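Esterase TesA (Pseudomonas aeruginosa, PDB 4JGG) hydrolyses carboxylic esters, favouring Tween detergents and short-chain p-nitrophenyl esters, with low thioesterase activity on palmitoyl-coenzyme A and lysophospholipase activity. Local coordinates at residues V125-Q131 with T157-F163; L107-A112 with V147-V151; Q41-L47 with Q186-L190; G98-P104 with Y140-F144. One frame throughout, in Å; residues are numbered along the deposited sequence.

From the N terminus, 41-47 comes first and pairs with 186-190, closing interaction 3. This is the widest loop, which spans most of the chain and encloses the other three contacts. Within it the remaining segments alternate. The first members come in the order 98-104, 107-112 and 125-131; their partners follow as 140-144, 147-151 and 157-163. Interactions 1, 2 and 4 therefore cross one another. Interactions 2 and 4 share helix 138-155 and touch through Leu107 and Phe144. Interaction 1 closes the edge of the parallel sheet. Tyr148 packs against it from interaction 2, and Trp43 meets Phe163 from interaction 3. Interactions 2 and 3 lie on opposite sides of the chain's centre.

Interaction 1. Residues V125-Q131 with T157-F163; sequences VLLLGIQ and TALVPFF
Leu128 CG lies anti to its carbonyl carbon (chi1 -58°) and Phe163 CG anti to its backbone N (chi1 173°), which brings a leucine methyl over a ring. Leu128 CD1 stands 3.8 Å from the centroid of the Phe163 ring, nearly on its normal, in a CH-pi contact. The segments carry strands 124-128 and 158-160 of a right-handed beta-alpha-beta unit. They pair in parallel at the edge of the flavodoxin-like sheet of this SGNH hydrolase, and helix 138-155 connects them. Backbone bonds alternate along the pair, from Ala158 N to Val125 O through to Gly129 N to Val160 O. Ala158 O takes two bonds. Leu127 N and Thr157 OG1 reach it from opposite faces of its plane. Thr157 OG1 donates to Ala158 O at 2.7 Å. On the face of Leu126, Leu128 and Val160, helix 186-197 packs against the sheet. There Leu126 CD1 touches Ala158 CB at 3.6 Å. Helix 138-155 covers the other face, where Leu127 CB meets Leu159 CD1. Past the strands, Phe163 N still bonds to Gly129 O. Gln131 NE2 is bonded to Ser145 OG and also donates to Pro161 O at 2.8 Å, almost straight at 173°, and the acceptor lies in the amide plane.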
loop_
_atom_site.group_PDB
_atom_site.type_symbol
_atom_site.label_atom_id
_atom_site.label_comp_id
_atom_site.label_asym_id
_atom_site.label_seq_id
_atom_site.Cartn_x
_atom_site.Cartn_y
_atom_site.Cartn_z
ATOM N N VAL A 125 -9.303 -7.424 1.919
ATOM C CA VAL A 125 -8.416 -6.496 1.220
ATOM C C VAL A 125 -8.359 -5.137 1.908
ATOM O O VAL A 125 -9.394 -4.586 2.282
ATOM C CB VAL A 125 -8.860 -6.302 -0.238
ATOM C CG1 VAL A 125 -8.093 -5.171 -0.886
ATOM C CG2 VAL A 125 -8.673 -7.589 -1.012
ATOM N N LEU A 126 -7.148 -4.612 2.084
ATOM C CA LEU A 126 -6.946 -3.270 2.621
ATOM C C LEU A 126 -6.162 -2.456 1.595
ATOM O O LEU A 126 -5.036 -2.820 1.236
ATOM C CB LEU A 126 -6.183 -3.323 3.951
ATOM C CG LEU A 126 -5.704 -2.004 4.578
ATOM C CD1 LEU A 126 -6.865 -1.084 4.902
ATOM C CD2 LEU A 126 -4.883 -2.278 5.837
ATOM N N LEU A 127 -6.761 -1.370 1.097
ATOM C CA LEU A 127 -6.065 -0.504 0.147
ATOM C C LEU A 127 -5.338 0.614 0.875
ATOM O O LEU A 127 -5.908 1.260 1.757
ATOM C CB LEU A 127 -7.050 0.151 -0.818
ATOM C CG LEU A 127 -7.985 -0.662 -1.691
ATOM C CD1 LEU A 127 -8.610 0.291 -2.711
ATOM C CD2 LEU A 127 -7.211 -1.787 -2.376
ATOM N N LEU A 128 -4.086 0.847 0.503
ATOM C CA LEU A 128 -3.361 2.010 0.992
ATOM C C LEU A 128 -3.379 3.071 -0.104
ATOM O O LEU A 128 -2.909 2.833 -1.234
ATOM C CB LEU A 128 -1.924 1.657 1.393
ATOM C CG LEU A 128 -1.812 0.576 2.469
ATOM C CD1 LEU A 128 -0.371 0.399 2.922
ATOM C CD2 LEU A 128 -2.719 0.882 3.643
ATOM N N GLY A 129 -3.946 4.226 0.227
ATOM C CA GLY A 129 -4.065 5.316 -0.727
ATOM C C GLY A 129 -2.934 6.296 -0.530
ATOM O O GLY A 129 -2.489 6.516 0.593
ATOM N N ILE A 130 -2.468 6.898 -1.617
ATOM C CA ILE A 130 -1.345 7.818 -1.532
ATOM C C ILE A 130 -1.663 9.152 -2.212
ATOM O O ILE A 130 -2.336 9.185 -3.235
ATOM C CB ILE A 130 -0.075 7.180 -2.135
ATOM C CG1 ILE A 130 0.370 5.992 -1.267
ATOM C CG2 ILE A 130 1.036 8.201 -2.272
ATOM C CD1 ILE A 130 1.758 5.498 -1.581
ATOM N N GLN A 131 -1.223 10.248 -1.600
ATOM C CA GLN A 131 -1.372 11.567 -2.195
ATOM C C GLN A 131 -0.024 12.084 -2.672
ATOM O O GLN A 131 0.948 12.136 -1.913
ATOM C CB GLN A 131 -2.002 12.557 -1.218
ATOM C CG GLN A 131 -3.481 12.332 -1.031
ATOM C CD GLN A 131 -3.757 11.125 -0.165
ATOM O OE1 GLN A 131 -3.033 10.875 0.799
ATOM N NE2 GLN A 131 -4.795 10.362 -0.505
ATOM N N THR A 157 -13.717 -2.889 0.020
ATOM C CA THR A 157 -12.462 -3.153 0.709
ATOM C C THR A 157 -12.304 -2.207 1.887
ATOM O O THR A 157 -13.048 -1.230 2.022
ATOM C CB THR A 157 -11.241 -2.976 -0.218
ATOM O OG1 THR A 157 -10.862 -1.596 -0.259
ATOM C CG2 THR A 157 -11.552 -3.448 -1.625
ATOM N N ALA A 158 -11.334 -2.491 2.750
ATOM C CA ALA A 158 -10.939 -1.506 3.742
ATOM C C ALA A 158 -9.994 -0.531 3.059
ATOM O O ALA A 158 -9.475 -0.809 1.966
ATOM C CB ALA A 158 -10.280 -2.175 4.971
ATOM N N LEU A 159 -9.784 0.621 3.686
ATOM C CA LEU A 159 -9.027 1.688 3.063
ATOM C C LEU A 159 -8.372 2.630 4.065
ATOM O O LEU A 159 -9.010 3.087 5.016
ATOM C CB LEU A 159 -9.943 2.486 2.126
ATOM C CG LEU A 159 -9.433 3.802 1.539
ATOM C CD1 LEU A 159 -8.300 3.585 0.560
ATOM C CD2 LEU A 159 -10.586 4.525 0.872
ATOM N N VAL A 160 -7.090 2.901 3.841
ATOM C CA VAL A 160 -6.385 3.987 4.509
ATOM C C VAL A 160 -6.178 5.091 3.478
ATOM O O VAL A 160 -5.209 5.064 2.724
ATOM C CB VAL A 160 -5.008 3.537 5.029
ATOM C CG1 VAL A 160 -4.168 4.743 5.426
ATOM C CG2 VAL A 160 -5.165 2.559 6.188
ATOM N N PRO A 161 -7.098 6.066 3.427
ATOM C CA PRO A 161 -7.061 7.045 2.333
ATOM C C PRO A 161 -5.769 7.842 2.277
ATOM O O PRO A 161 -5.346 8.212 1.179
ATOM C CB PRO A 161 -8.248 7.971 2.640
ATOM C CG PRO A 161 -8.583 7.737 4.077
ATOM C CD PRO A 161 -8.227 6.295 4.342
ATOM N N PHE A 162 -5.164 8.099 3.435
ATOM C CA PHE A 162 -3.981 8.947 3.532
ATOM C C PHE A 162 -2.814 8.219 4.189
ATOM O O PHE A 162 -2.388 8.573 5.290
ATOM C CB PHE A 162 -4.318 10.222 4.314
ATOM C CG PHE A 162 -5.631 10.833 3.914
ATOM C CD1 PHE A 162 -5.747 11.537 2.728
ATOM C CD2 PHE A 162 -6.755 10.680 4.709
ATOM C CE1 PHE A 162 -6.952 12.086 2.349
ATOM C CE2 PHE A 162 -7.968 11.235 4.334
ATOM C CZ PHE A 162 -8.066 11.935 3.154
ATOM N N PHE A 163 -2.304 7.198 3.501
ATOM C CA PHE A 163 -1.229 6.356 4.018
ATOM C C PHE A 163 -0.021 7.199 4.405
ATOM O O PHE A 163 0.672 6.894 5.361
ATOM C CB PHE A 163 -0.855 5.302 2.962
ATOM C CG PHE A 163 0.349 4.461 3.302
ATOM C CD1 PHE A 163 0.521 3.941 4.577
ATOM C CD2 PHE A 163 1.282 4.133 2.316
ATOM C CE1 PHE A 163 1.617 3.146 4.882
ATOM C CE2 PHE A 163 2.380 3.329 2.611
ATOM C CZ PHE A 163 2.545 2.832 3.890
#

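Interaction 2. Residues L107-A112 with V147-V151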
loop_
_atom_site.group_PDB
_atom_site.type_symbol
_atom_site.label_atom_id
_atom_site.label_comp_id
_atom_site.label_asym_id
_atom_site.label_seq_id
_atom_site.Cartn_x
_atom_site.Cartn_y
_atom_site.Cartn_z
ATOM N N LEU A 107 -6.074 3.019 -13.444
ATOM C CA LEU A 107 -5.708 2.735 -12.056
ATOM C C LEU A 107 -6.899 2.128 -11.346
ATOM O O LEU A 107 -6.785 1.108 -10.657
ATOM C CB LEU A 107 -5.285 4.013 -11.326
ATOM C CG LEU A 107 -4.991 3.847 -9.831
ATOM C CD1 LEU A 107 -3.877 2.825 -9.580
ATOM C CD2 LEU A 107 -4.654 5.181 -9.169
ATOM N N GLN A 108 -8.053 2.763 -11.522
ATOM C CA GLN A 108 -9.278 2.317 -10.874
ATOM C C GLN A 108 -9.626 0.904 -11.334
ATOM O O GLN A 108 -10.032 0.062 -10.540
ATOM C CB GLN A 108 -10.422 3.290 -11.183
ATOM C CG GLN A 108 -11.538 3.279 -10.143
ATOM C CD GLN A 108 -12.405 2.040 -10.231
ATOM O OE1 GLN A 108 -12.361 1.307 -11.219
ATOM N NE2 GLN A 108 -13.204 1.798 -9.192
ATOM N N GLN A 109 -9.449 0.640 -12.621
ATOM C CA GLN A 109 -9.747 -0.680 -13.174
ATOM C C GLN A 109 -8.821 -1.773 -12.617
ATOM O O GLN A 109 -9.270 -2.826 -12.139
ATOM C CB GLN A 109 -9.630 -0.620 -14.701
ATOM C CG GLN A 109 -9.971 -1.918 -15.421
ATOM C CD GLN A 109 -9.624 -1.858 -16.900
ATOM O OE1 GLN A 109 -8.493 -1.530 -17.273
ATOM N NE2 GLN A 109 -10.598 -2.163 -17.750
ATOM N N ASN A 110 -7.522 -1.521 -12.700
ATOM C CA ASN A 110 -6.524 -2.455 -12.207
ATOM C C ASN A 110 -6.642 -2.756 -10.710
ATOM O O ASN A 110 -6.612 -3.914 -10.304
ATOM C CB ASN A 110 -5.125 -1.944 -12.534
ATOM C CG ASN A 110 -4.848 -1.933 -14.021
ATOM O OD1 ASN A 110 -5.446 -2.705 -14.777
ATOM N ND2 ASN A 110 -3.930 -1.064 -14.451
ATOM N N LEU A 111 -6.783 -1.717 -9.892
ATOM C CA LEU A 111 -6.891 -1.909 -8.445
ATOM C C LEU A 111 -8.179 -2.648 -8.091
ATOM O O LEU A 111 -8.172 -3.553 -7.275
ATOM C CB LEU A 111 -6.848 -0.567 -7.699
ATOM C CG LEU A 111 -5.544 0.225 -7.568
ATOM C CD1 LEU A 111 -5.850 1.533 -6.850
ATOM C CD2 LEU A 111 -4.465 -0.552 -6.800
ATOM N N ALA A 112 -9.279 -2.250 -8.718
ATOM C CA ALA A 112 -10.559 -2.916 -8.540
ATOM C C ALA A 112 -10.452 -4.411 -8.820
ATOM O O ALA A 112 -10.892 -5.221 -8.008
ATOM C CB ALA A 112 -11.614 -2.275 -9.449
ATOM N N VAL A 147 -9.492 7.868 -6.662
ATOM C CA VAL A 147 -9.611 6.515 -7.188
ATOM C C VAL A 147 -9.589 5.468 -6.071
ATOM O O VAL A 147 -10.342 4.501 -6.102
ATOM C CB VAL A 147 -8.482 6.212 -8.198
ATOM C CG1 VAL A 147 -8.375 4.705 -8.453
ATOM C CG2 VAL A 147 -8.720 6.964 -9.499
ATOM N N TYR A 148 -8.727 5.656 -5.085
ATOM C CA TYR A 148 -8.649 4.697 -3.987
ATOM C C TYR A 148 -9.990 4.519 -3.297
ATOM O O TYR A 148 -10.436 3.391 -3.082
ATOM C CB TYR A 148 -7.554 5.097 -2.999
ATOM C CG TYR A 148 -6.197 5.064 -3.657
ATOM C CD1 TYR A 148 -5.497 3.862 -3.793
ATOM C CD2 TYR A 148 -5.640 6.217 -4.189
ATOM C CE1 TYR A 148 -4.256 3.826 -4.419
ATOM C CE2 TYR A 148 -4.404 6.196 -4.803
ATOM C CZ TYR A 148 -3.722 4.996 -4.927
ATOM O OH TYR A 148 -2.500 4.992 -5.545
ATOM N N GLY A 149 -10.631 5.631 -2.957
ATOM C CA GLY A 149 -11.946 5.592 -2.331
ATOM C C GLY A 149 -12.995 4.966 -3.234
ATOM O O GLY A 149 -13.903 4.273 -2.771
ATOM N N ALA A 150 -12.859 5.195 -4.533
ATOM C CA ALA A 150 -13.776 4.632 -5.515
ATOM C C ALA A 150 -13.673 3.108 -5.531
ATOM O O ALA A 150 -14.685 2.405 -5.476
ATOM C CB ALA A 150 -13.473 5.192 -6.904
ATOM N N VAL A 151 -12.444 2.601 -5.609
ATOM C CA VAL A 151 -12.209 1.156 -5.600
ATOM C C VAL A 151 -12.700 0.493 -4.315
ATOM O O VAL A 151 -13.347 -0.554 -4.358
ATOM C CB VAL A 151 -10.726 0.816 -5.824
ATOM C CG1 VAL A 151 -10.536 -0.703 -5.843
ATOM C CG2 VAL A 151 -10.246 1.430 -7.133
#
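Val147 and Val151 each direct CG1 at the backbone of the facing helix. The contact is helix-on-helix packing on one side of the alpha/beta/alpha sandwich. The segments 107-112 and 147-151, on helices 104-121 and 138-155, run in broadly similar directions, 41° apart. The two valines are one turn apart and do the same thing. Val147 CG1 rests 3.5 Å from Gln108 CA, and Val151 CG1 sits 3.5 Å from Ala112 CA, a tight fit. In both valines CG1 is anti to the backbone N (chi1 164° and -179°), which sends that methyl across the interface. The Leu107 side chain runs aslant to Val147, with CG 3.8 Å from Val147 CG1. Leu111 lies at an angle to Tyr148 and brings CD1 to 3.7 Å from Tyr148 CE1, neither over the ring face nor at its edge. The tyrosine hydroxyl is bonded to Leu93 O, which fixes the far end of the ring. Gln108 bends at chi2 and slides past Val151 in the opposite direction. Its amide is held by Gln154 OE1 of the same helix as Val151. No hydrogen bond joins the two segments. Gln108 NE2 meets the Val151 methyl CG2 at 3.6 Å.

Interaction 3. Residues Q41-L47 with Q186-L190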
loop_
_atom_site.group_PDB
_atom_site.type_symbol
_atom_site.label_atom_id
_atom_site.label_comp_id
_atom_site.label_asym_id
_atom_site.label_seq_id
_atom_site.Cartn_x
_atom_site.Cartn_y
_atom_site.Cartn_z
ATOM N N GLN A 41 14.120 -2.336 9.061
ATOM C CA GLN A 41 13.585 -1.183 9.780
ATOM C C GLN A 41 12.400 -0.578 9.036
ATOM O O GLN A 41 11.813 0.411 9.476
ATOM C CB GLN A 41 14.667 -0.115 9.971
ATOM C CG GLN A 41 15.806 -0.530 10.906
ATOM C CD GLN A 41 15.379 -0.624 12.370
ATOM O OE1 GLN A 41 14.465 0.075 12.812
ATOM N NE2 GLN A 41 16.047 -1.492 13.127
ATOM N N GLY A 42 12.055 -1.184 7.905
ATOM C CA GLY A 42 10.930 -0.725 7.115
ATOM C C GLY A 42 9.599 -1.018 7.764
ATOM O O GLY A 42 9.480 -1.892 8.634
ATOM N N TRP A 43 8.579 -0.289 7.332
ATOM C CA TRP A 43 7.280 -0.363 7.981
ATOM C C TRP A 43 6.688 -1.782 8.022
ATOM O O TRP A 43 6.085 -2.177 9.019
ATOM C CB TRP A 43 6.314 0.677 7.392
ATOM C CG TRP A 43 5.479 0.229 6.231
ATOM C CD1 TRP A 43 5.709 0.473 4.914
ATOM C CD2 TRP A 43 4.254 -0.512 6.300
ATOM N NE1 TRP A 43 4.703 -0.077 4.145
ATOM C CE2 TRP A 43 3.802 -0.693 4.973
ATOM C CE3 TRP A 43 3.495 -1.036 7.348
ATOM C CZ2 TRP A 43 2.626 -1.380 4.673
ATOM C CZ3 TRP A 43 2.333 -1.721 7.049
ATOM C CH2 TRP A 43 1.912 -1.895 5.725
ATOM N N VAL A 44 6.882 -2.565 6.969
ATOM C CA VAL A 44 6.328 -3.923 6.949
ATOM C C VAL A 44 7.015 -4.810 7.987
ATOM O O VAL A 44 6.367 -5.583 8.687
ATOM C CB VAL A 44 6.439 -4.577 5.555
ATOM C CG1 VAL A 44 6.189 -6.057 5.659
ATOM C CG2 VAL A 44 5.453 -3.940 4.576
ATOM N N ALA A 45 8.331 -4.668 8.082
ATOM C CA ALA A 45 9.127 -5.309 9.120
ATOM C C ALA A 45 8.637 -4.931 10.503
ATOM O O ALA A 45 8.620 -5.757 11.415
ATOM C CB ALA A 45 10.587 -4.922 8.967
ATOM N N LEU A 46 8.255 -3.666 10.673
ATOM C CA LEU A 46 7.753 -3.211 11.958
ATOM C C LEU A 46 6.360 -3.779 12.214
ATOM O O LEU A 46 5.963 -3.988 13.371
ATOM C CB LEU A 46 7.692 -1.678 12.004
ATOM C CG LEU A 46 8.970 -0.884 11.732
ATOM C CD1 LEU A 46 8.685 0.604 11.933
ATOM C CD2 LEU A 46 10.100 -1.336 12.615
ATOM N N LEU A 47 5.606 -3.985 11.135
ATOM C CA LEU A 47 4.289 -4.592 11.226
ATOM C C LEU A 47 4.434 -5.995 11.805
ATOM O O LEU A 47 3.713 -6.380 12.733
ATOM C CB LEU A 47 3.622 -4.655 9.844
ATOM C CG LEU A 47 2.306 -5.442 9.765
ATOM C CD1 LEU A 47 1.296 -4.916 10.773
ATOM C CD2 LEU A 47 1.702 -5.443 8.352
ATOM N N GLN A 186 9.207 5.514 9.104
ATOM C CA GLN A 186 8.703 4.133 9.093
ATOM C C GLN A 186 7.709 3.825 10.216
ATOM O O GLN A 186 6.669 3.193 9.974
ATOM C CB GLN A 186 9.852 3.113 9.048
ATOM C CG GLN A 186 10.818 3.279 7.867
ATOM C CD GLN A 186 10.121 3.255 6.515
ATOM O OE1 GLN A 186 9.446 2.291 6.167
ATOM N NE2 GLN A 186 10.283 4.323 5.750
ATOM N N PRO A 187 8.016 4.271 11.451
ATOM C CA PRO A 187 7.026 4.153 12.524
ATOM C C PRO A 187 5.690 4.777 12.156
ATOM O O PRO A 187 4.660 4.143 12.369
ATOM C CB PRO A 187 7.683 4.913 13.675
ATOM C CG PRO A 187 9.120 4.666 13.488
ATOM C CD PRO A 187 9.335 4.668 11.982
ATOM N N ARG A 188 5.712 5.987 11.589
ATOM C CA ARG A 188 4.480 6.689 11.243
ATOM C C ARG A 188 3.685 5.965 10.160
ATOM O O ARG A 188 2.467 5.847 10.257
ATOM C CB ARG A 188 4.757 8.127 10.795
ATOM C CG ARG A 188 3.479 8.894 10.475
ATOM C CD ARG A 188 2.696 9.180 11.747
ATOM N NE ARG A 188 1.301 9.545 11.514
ATOM C CZ ARG A 188 0.844 10.793 11.515
ATOM N NH1 ARG A 188 1.672 11.804 11.712
ATOM N NH2 ARG A 188 -0.441 11.028 11.302
ATOM N N LEU A 189 4.368 5.508 9.114
ATOM C CA LEU A 189 3.725 4.616 8.142
ATOM C C LEU A 189 2.975 3.489 8.859
ATOM O O LEU A 189 1.805 3.248 8.576
ATOM C CB LEU A 189 4.745 4.064 7.134
ATOM C CG LEU A 189 5.358 5.144 6.232
ATOM C CD1 LEU A 189 6.398 4.567 5.247
ATOM C CD2 LEU A 189 4.251 5.882 5.476
ATOM N N LEU A 190 3.634 2.803 9.795
ATOM C CA LEU A 190 2.974 1.716 10.531
ATOM C C LEU A 190 1.792 2.214 11.349
ATOM O O LEU A 190 0.733 1.580 11.366
ATOM C CB LEU A 190 3.960 0.951 11.427
ATOM C CG LEU A 190 3.376 -0.098 12.385
ATOM C CD1 LEU A 190 2.698 -1.253 11.657
ATOM C CD2 LEU A 190 4.480 -0.612 13.297
#
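Trp43 packs its CB against CB of Leu189 at 3.7 Å. This is the dense inner part of a contact between two helices on one side of the alpha/beta/alpha sandwich. The segments 43-47 and 186-190 cross at 59°, their axes 8.7 Å apart at closest approach. The Trp43 and Leu189 side chains meet at about a right angle. On the inner side, Val44 and Leu47 carry helix 43-53 onto the central sheet. The indole NE1 bonds to Ser32 OG, two residues after Ser30, the probable nucleophile. The Phe163 ring meets the indole edge-to-face. Leu190 reaches into helix 43-53 with both methyls. Its CG is anti to the backbone N (chi1 173°), a torsion that turns the branch toward the facing helix. There Leu190 CD2 lies 3.6 Å from Leu46 CB, and Leu190 CD1 lies 3.7 Å from Leu47 CA. The outer side is looser. Gln41 and Pro187 are exposed, and each adds little to the interface. Leu46 CD1 reaches Pro187 CD at 4.1 Å. Between these two parts sits Gln186. Its buried chain is bent, and its NE2 is bonded to Ala182 O, which fixes the amide's rotation. The other end of the amide serves the first turn of helix 43-53, just after N-cap Gly42. Trp43 N donates to Gln186 OE1 at 3.0 Å, on a lone pair, with a bent angle of 138° at the hydrogen.

Interaction 4. Residues G98-P104 with Y140-F144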
loop_
_atom_site.group_PDB
_atom_site.type_symbol
_atom_site.label_atom_id
_atom_site.label_comp_id
_atom_site.label_asym_id
_atom_site.label_seq_id
_atom_site.Cartn_x
_atom_site.Cartn_y
_atom_site.Cartn_z
ATOM N N GLY A 98 0.439 7.546 -10.778
ATOM C CA GLY A 98 0.272 8.984 -10.679
ATOM C C GLY A 98 1.536 9.756 -10.986
ATOM O O GLY A 98 1.522 10.773 -11.682
ATOM N N LEU A 99 2.647 9.274 -10.454
ATOM C CA LEU A 99 3.919 9.945 -10.608
ATOM C C LEU A 99 4.329 9.969 -12.083
ATOM O O LEU A 99 5.087 10.846 -12.515
ATOM C CB LEU A 99 4.971 9.228 -9.770
ATOM C CG LEU A 99 6.288 9.943 -9.517
ATOM C CD1 LEU A 99 6.081 11.046 -8.511
ATOM C CD2 LEU A 99 7.320 8.934 -9.025
ATOM N N ARG A 100 3.809 9.007 -12.845
ATOM C CA ARG A 100 4.066 8.892 -14.278
ATOM C C ARG A 100 3.052 9.622 -15.149
ATOM O O ARG A 100 3.236 9.732 -16.353
ATOM C CB ARG A 100 4.056 7.426 -14.703
ATOM C CG ARG A 100 5.194 6.608 -14.155
ATOM C CD ARG A 100 5.185 5.238 -14.769
ATOM N NE ARG A 100 5.759 4.274 -13.851
ATOM C CZ ARG A 100 5.974 2.995 -14.129
ATOM N NH1 ARG A 100 5.661 2.501 -15.324
ATOM N NH2 ARG A 100 6.509 2.210 -13.198
ATOM N N GLY A 101 1.971 10.105 -14.566
ATOM C CA GLY A 101 0.958 10.768 -15.368
ATOM C C GLY A 101 0.175 9.782 -16.208
ATOM O O GLY A 101 -0.249 10.087 -17.325
ATOM N N MET A 102 -0.007 8.576 -15.681
ATOM C CA MET A 102 -0.813 7.578 -16.379
ATOM C C MET A 102 -2.274 7.916 -16.141
ATOM O O MET A 102 -2.579 8.828 -15.379
ATOM C CB MET A 102 -0.477 6.171 -15.872
ATOM C CG MET A 102 1.017 5.879 -15.976
ATOM S SD MET A 102 1.569 4.228 -15.509
ATOM C CE MET A 102 0.577 3.177 -16.552
ATOM N N ALA A 103 -3.175 7.191 -16.782
ATOM C CA ALA A 103 -4.598 7.515 -16.687
ATOM C C ALA A 103 -5.191 7.045 -15.351
ATOM O O ALA A 103 -4.994 5.909 -14.941
ATOM C CB ALA A 103 -5.355 6.908 -17.856
ATOM N N PRO A 104 -5.903 7.938 -14.660
ATOM C CA PRO A 104 -6.596 7.607 -13.415
ATOM C C PRO A 104 -7.625 6.496 -13.578
ATOM O O PRO A 104 -7.891 5.771 -12.624
ATOM C CB PRO A 104 -7.309 8.912 -13.063
ATOM C CG PRO A 104 -6.473 9.964 -13.679
ATOM C CD PRO A 104 -5.945 9.382 -14.948
ATOM N N TYR A 140 -4.696 17.474 -9.807
ATOM C CA TYR A 140 -3.947 16.303 -10.252
ATOM C C TYR A 140 -3.927 15.306 -9.108
ATOM O O TYR A 140 -4.319 14.150 -9.260
ATOM C CB TYR A 140 -2.515 16.694 -10.634
ATOM C CG TYR A 140 -1.718 15.605 -11.317
ATOM C CD1 TYR A 140 -1.584 15.579 -12.705
ATOM C CD2 TYR A 140 -1.081 14.616 -10.576
ATOM C CE1 TYR A 140 -0.848 14.577 -13.336
ATOM C CE2 TYR A 140 -0.344 13.622 -11.195
ATOM C CZ TYR A 140 -0.232 13.601 -12.566
ATOM O OH TYR A 140 0.510 12.606 -13.169
ATOM N N ILE A 141 -3.470 15.786 -7.961
ATOM C CA ILE A 141 -3.445 15.001 -6.743
ATOM C C ILE A 141 -4.759 14.274 -6.528
ATOM O O ILE A 141 -4.761 13.070 -6.298
ATOM C CB ILE A 141 -3.136 15.884 -5.528
ATOM C CG1 ILE A 141 -1.716 16.450 -5.649
ATOM C CG2 ILE A 141 -3.309 15.095 -4.235
ATOM C CD1 ILE A 141 -1.450 17.676 -4.787
ATOM N N GLU A 142 -5.871 15.005 -6.607
ATOM C CA GLU A 142 -7.185 14.427 -6.330
ATOM C C GLU A 142 -7.616 13.427 -7.397
ATOM O O GLU A 142 -8.301 12.455 -7.096
ATOM C CB GLU A 142 -8.243 15.519 -6.193
ATOM N N ALA A 143 -7.216 13.669 -8.643
ATOM C CA ALA A 143 -7.614 12.802 -9.750
ATOM C C ALA A 143 -7.247 11.351 -9.466
ATOM O O ALA A 143 -8.005 10.433 -9.781
ATOM C CB ALA A 143 -6.981 13.267 -11.045
ATOM N N PHE A 144 -6.073 11.155 -8.873
ATOM C CA PHE A 144 -5.607 9.827 -8.498
ATOM C C PHE A 144 -6.097 9.452 -7.108
ATOM O O PHE A 144 -6.547 8.325 -6.863
ATOM C CB PHE A 144 -4.074 9.771 -8.580
ATOM C CG PHE A 144 -3.546 9.877 -9.993
ATOM C CD1 PHE A 144 -3.501 8.766 -10.813
ATOM C CD2 PHE A 144 -3.110 11.094 -10.498
ATOM C CE1 PHE A 144 -3.025 8.858 -12.127
ATOM C CE2 PHE A 144 -2.640 11.196 -11.796
ATOM C CZ PHE A 144 -2.589 10.077 -12.611
#
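Tyr140 makes the hydrogen bond of this contact. Its OH donates to Gly98 O at 2.6 Å, in the carbonyl plane. The ring reaches across from helix 138-155 because CG is anti to the backbone N (chi1 -171°), and it presents its edge to the carbonyl. Gly98 O also accepts from Gly101 N, so two donors grip it in the last turn before Gly101.

The aromatic contacts centre on Phe144. Its ring is sandwiched between a glycine and a proline. On one face Gly98 CA lies 3.5 Å from the ring centroid, close to the normal, in a CH-pi contact. The lack of a side chain on Gly98 probably helps the backbone come this close. On the opposite face Pro104 CG makes a second CH-pi contact, 4.2 Å from the centroid and offset toward the rim. At the ring edge, Met102 O lies in the plane, 3.0 Å from Phe144 CZ. The positive rim of the ring probably suits this carbonyl oxygen.

The purely apolar part is small. Pro104 CG approaches Ala143 CB at 4.3 Å. The flank is partly exposed, and Tyr140 further packs on Leu132.

Gly101 has positive phi (72°) and closes helix 95-99 in a Schellman motif. Ala103 then takes the N-cap position of helix 104-121. The arrangement is thus a connection between two successive helices, with a Schellman motif and then a new N-cap, packed on the early turns of helix 138-155 in the alpha/beta/alpha fold of an SGNH hydrolase.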